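Side-chain contacts in aminotransferase, class V family protein (PDB 5F8V), which probably catalyses the pyridoxal-phosphate-dependent exchange of an amino group between O-phospho-L-serine and 2-oxoglutarate, the second step of serine biosynthesis: residues A[16-19]-A[20-24]; A[253-256]-A[257-260]. All coordinates share one frame; numbering follows the deposited sequence.

Contact 1. Residues A[16-19]-A[20-24]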
# COMPACT_ATOMS: atom_id res chain seq x y z
N VAL A 16 11.78 -3.96 -14.10
CA VAL A 16 12.37 -2.81 -13.44
C VAL A 16 13.82 -2.71 -13.95
O VAL A 16 14.39 -3.72 -14.37
CB VAL A 16 12.22 -2.98 -11.90
CG1 VAL A 16 13.36 -2.39 -11.11
CG2 VAL A 16 10.89 -2.37 -11.45
N PRO A 17 14.42 -1.50 -13.94
CA PRO A 17 15.82 -1.39 -14.35
C PRO A 17 16.75 -2.18 -13.42
O PRO A 17 16.66 -2.04 -12.20
CB PRO A 17 16.10 0.11 -14.26
CG PRO A 17 14.77 0.75 -14.42
CD PRO A 17 13.83 -0.17 -13.70
N LEU A 18 17.61 -3.02 -14.00
CA LEU A 18 18.52 -3.87 -13.21
C LEU A 18 19.42 -3.03 -12.28
O LEU A 18 19.64 -3.41 -11.13
CB LEU A 18 19.36 -4.77 -14.12
CG LEU A 18 20.28 -5.80 -13.45
CD1 LEU A 18 19.53 -6.69 -12.47
CD2 LEU A 18 20.97 -6.64 -14.51
N GLU A 19 19.89 -1.90 -12.79
CA GLU A 19 20.68 -0.93 -12.01
C GLU A 19 19.96 -0.54 -10.71
O GLU A 19 20.60 -0.42 -9.67
CB GLU A 19 20.92 0.37 -12.81
CG GLU A 19 21.75 0.26 -14.08
CD GLU A 19 21.57 1.48 -14.98
OE1 GLU A 19 21.03 1.34 -16.11
OE2 GLU A 19 21.94 2.59 -14.55
N CYS A 20 18.65 -0.32 -10.79
CA CYS A 20 17.86 0.03 -9.62
C CYS A 20 17.77 -1.13 -8.63
O CYS A 20 17.89 -0.93 -7.42
CB CYS A 20 16.47 0.51 -10.03
SG CYS A 20 16.48 2.05 -10.98
N LEU A 21 17.60 -2.34 -9.14
CA LEU A 21 17.60 -3.53 -8.28
C LEU A 21 18.98 -3.70 -7.61
O LEU A 21 19.07 -3.97 -6.40
CB LEU A 21 17.21 -4.77 -9.08
CG LEU A 21 15.82 -4.78 -9.72
CD1 LEU A 21 15.70 -5.88 -10.76
CD2 LEU A 21 14.71 -4.89 -8.68
N GLU A 22 20.05 -3.51 -8.38
CA GLU A 22 21.42 -3.63 -7.86
C GLU A 22 21.74 -2.56 -6.82
O GLU A 22 22.34 -2.86 -5.79
CB GLU A 22 22.43 -3.60 -9.00
CG GLU A 22 22.36 -4.85 -9.86
CD GLU A 22 23.19 -4.78 -11.13
OE1 GLU A 22 23.50 -3.66 -11.60
OE2 GLU A 22 23.51 -5.86 -11.66
N ARG A 23 21.34 -1.31 -7.09
CA ARG A 23 21.49 -0.21 -6.14
C ARG A 23 20.75 -0.50 -4.82
O ARG A 23 21.30 -0.32 -3.74
CB ARG A 23 21.01 1.13 -6.74
CG ARG A 23 21.96 1.71 -7.79
CD ARG A 23 21.27 2.70 -8.74
NE ARG A 23 22.14 3.06 -9.87
CZ ARG A 23 21.78 3.82 -10.92
NH1 ARG A 23 20.56 4.34 -11.02
NH2 ARG A 23 22.67 4.07 -11.88
N ALA A 24 19.51 -0.97 -4.93
CA ALA A 24 18.70 -1.29 -3.74
C ALA A 24 19.30 -2.41 -2.89
O ALA A 24 19.33 -2.32 -1.66
CB ALA A 24 17.28 -1.65 -4.14

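Contact 2. Residues A[253-256]-A[257-260]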
# COMPACT_ATOMS: atom_id res chain seq x y z
N PHE A 253 12.08 3.41 -3.68
CA PHE A 253 12.37 2.65 -4.90
C PHE A 253 11.88 3.38 -6.15
O PHE A 253 12.56 3.38 -7.17
CB PHE A 253 11.82 1.23 -4.83
CG PHE A 253 12.48 0.30 -5.81
CD1 PHE A 253 11.86 -0.02 -7.02
CD2 PHE A 253 13.74 -0.20 -5.55
CE1 PHE A 253 12.49 -0.86 -7.93
CE2 PHE A 253 14.37 -1.03 -6.46
CZ PHE A 253 13.75 -1.36 -7.65
N ALA A 254 10.72 4.01 -6.06
CA ALA A 254 10.24 4.89 -7.11
C ALA A 254 11.27 5.96 -7.45
O ALA A 254 11.56 6.19 -8.62
CB ALA A 254 8.92 5.53 -6.71
N ASN A 255 11.84 6.57 -6.41
CA ASN A 255 12.86 7.62 -6.57
C ASN A 255 14.10 7.12 -7.30
O ASN A 255 14.68 7.84 -8.12
CB ASN A 255 13.23 8.21 -5.20
CG ASN A 255 14.04 9.50 -5.31
OD1 ASN A 255 13.97 10.22 -6.31
ND2 ASN A 255 14.79 9.81 -4.26
N HIS A 256 14.51 5.89 -7.02
CA HIS A 256 15.62 5.27 -7.74
C HIS A 256 15.33 5.18 -9.24
O HIS A 256 16.19 5.49 -10.06
CB HIS A 256 15.97 3.89 -7.17
CG HIS A 256 17.03 3.93 -6.11
ND1 HIS A 256 18.30 4.41 -6.35
CD2 HIS A 256 17.01 3.53 -4.82
CE1 HIS A 256 19.01 4.32 -5.24
NE2 HIS A 256 18.26 3.78 -4.30
N ILE A 257 14.11 4.78 -9.59
CA ILE A 257 13.67 4.75 -10.98
C ILE A 257 13.59 6.16 -11.58
O ILE A 257 13.99 6.34 -12.72
CB ILE A 257 12.32 3.99 -11.17
CG1 ILE A 257 12.49 2.51 -10.81
CG2 ILE A 257 11.84 4.12 -12.62
CD1 ILE A 257 11.19 1.77 -10.60
N PHE A 258 13.11 7.14 -10.83
CA PHE A 258 13.08 8.53 -11.33
C PHE A 258 14.49 8.99 -11.75
O PHE A 258 14.68 9.55 -12.83
CB PHE A 258 12.48 9.51 -10.31
CG PHE A 258 11.05 9.22 -9.91
CD1 PHE A 258 10.18 8.44 -10.69
CD2 PHE A 258 10.55 9.75 -8.73
CE1 PHE A 258 8.88 8.19 -10.28
CE2 PHE A 258 9.25 9.51 -8.31
CZ PHE A 258 8.41 8.72 -9.09
N LYS A 259 15.46 8.72 -10.89
CA LYS A 259 16.87 9.03 -11.19
C LYS A 259 17.30 8.29 -12.45
O LYS A 259 17.88 8.88 -13.35
CB LYS A 259 17.79 8.62 -10.03
CG LYS A 259 17.57 9.35 -8.71
CD LYS A 259 18.26 8.59 -7.58
CE LYS A 259 18.01 9.24 -6.24
NZ LYS A 259 18.45 8.37 -5.10
N TRP A 260 17.00 7.00 -12.53
CA TRP A 260 17.34 6.22 -13.71
C TRP A 260 16.75 6.82 -15.00
O TRP A 260 17.44 6.87 -16.01
CB TRP A 260 16.94 4.76 -13.55
CG TRP A 260 17.15 3.94 -14.77
CD1 TRP A 260 18.30 3.29 -15.15
CD2 TRP A 260 16.18 3.65 -15.76
NE1 TRP A 260 18.09 2.63 -16.33
CE2 TRP A 260 16.80 2.83 -16.73
CE3 TRP A 260 14.84 4.01 -15.94
CZ2 TRP A 260 16.12 2.37 -17.85
CZ3 TRP A 260 14.16 3.54 -17.07
CH2 TRP A 260 14.80 2.73 -18.00

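Contact 1. Residues A[16-19]-A[20-24]
With their CG atoms placed beside the backbone N (chi1 -64° in E19) and the chains extended beyond, E19 and R23 run side by side up the same flank of the helix. E19 OE2 comes to 3.1 Å from R23 NH2 in a salt bridge. Carboxylate and guanidinium planes stand 87° apart and OE2 sits off the guanidinium plane, so the pair attracts through charge without a directed hydrogen bond. E19 CB rests over one face of that guanidinium, so the long arginine is supported by aliphatic carbon as well as by charge. Both charges have second partners, R23 NH2 in a salt bridge with E263 and E19 OE1 in a weak hydrogen bond with W260.

Just before the first turn, P17 occupies the N-cap position. Proline's missing N-H costs little at a helix start, where amides have no carbonyl one turn earlier to bond, and its ring restrains phi. Its carbonyl accepts L21 N at 3.2 Å. Its CB lies 3.8 Å from C20 SG, the small thiol fitting this buried face. V16 CG1 meets CG of L21 at 3.7 Å, two branched apolar chains crossing at an angle, while V16 N is hydrogen-bonded to E40 of the second subunit. L18 turns its CG away from the backbone N (chi1 -175°), and E22 OE2 lies 3.7 Å from that CG on the flank that faces T29 of the second subunit.

What results is a helix N-terminus with proline at the N-cap position and an i to i+4 Glu-Arg salt bridge, set against helix 248-263 and the second subunit of the dimer.

Contact 2. Residues A[253-256]-A[257-260]
The flat ring of F258 lies with one face over the backbone of the preceding turn, and A254 O stands 3.3 Å above its plane, offset toward the rim. With CG beside the backbone N (chi1 -60°), the phenyl is folded back along the helix, and chi2 of -21° turns its face to the backbone; its far end, CZ, reaches 4.0 Å from A254 CB. Alanine suits this place because its lone methyl takes little space beside so broad a ring. A254 O accepts F258 N in the carbonyl plane at 2.9 Å and is covered by the face of the same residue's ring.

F253 and I257 cross at a slant: the ring's CE1 approaches CD1, the tip of the longer isoleucine branch, at 4.0 Å. Both face helix 18-26, where apolar side chains are needed, F253 packing on L21 and A24 and I257 on C20.

K259 stretches out from its CG and passes across N255, its CE 3.8 Å from ND2. The amide end of N255 is held elsewhere, OD1 accepting R58 NE and ND2 donating to E51 and E54, an economical use of one buried side chain that both donates and accepts. The K259 chain also runs at a slant to the H256 side chain, NZ 4.1 Å from CE1, and NZ has a long, weak ion pair with E54. H256 NE2 is hydrogen-bonded to E27, and its ring meets Y252 edge-to-face.

Beneath these side chains, successive i to i+4 amide bonds, such as K259 N to N255 O, mark an ordinary alpha-helix, here a largely buried stretch packed between helices 18-26 and 46-63 of this class-V aminotransferase.

Overall arrangement
From the N terminus, contact 1 comes first, joining the loop at V16 and P17 to the opening turns of helix 18-26; contact 2 follows far along the chain, within helix 248-263. Contact 1 closes the entry from loop to helix and the first turn, contact 2 a single stretch of helix, so they stand in series and neither nest nor cross. In space their centres are about 9 Å apart. V16 CG1 touches F253 CZ at 3.6 Å, P17 lies against the indole of W260, and C20 SG faces H256 O. Together they fasten the N-terminal segment to helix 248-263, which also packs on helix 46-63, while contact 1 touches the second subunit.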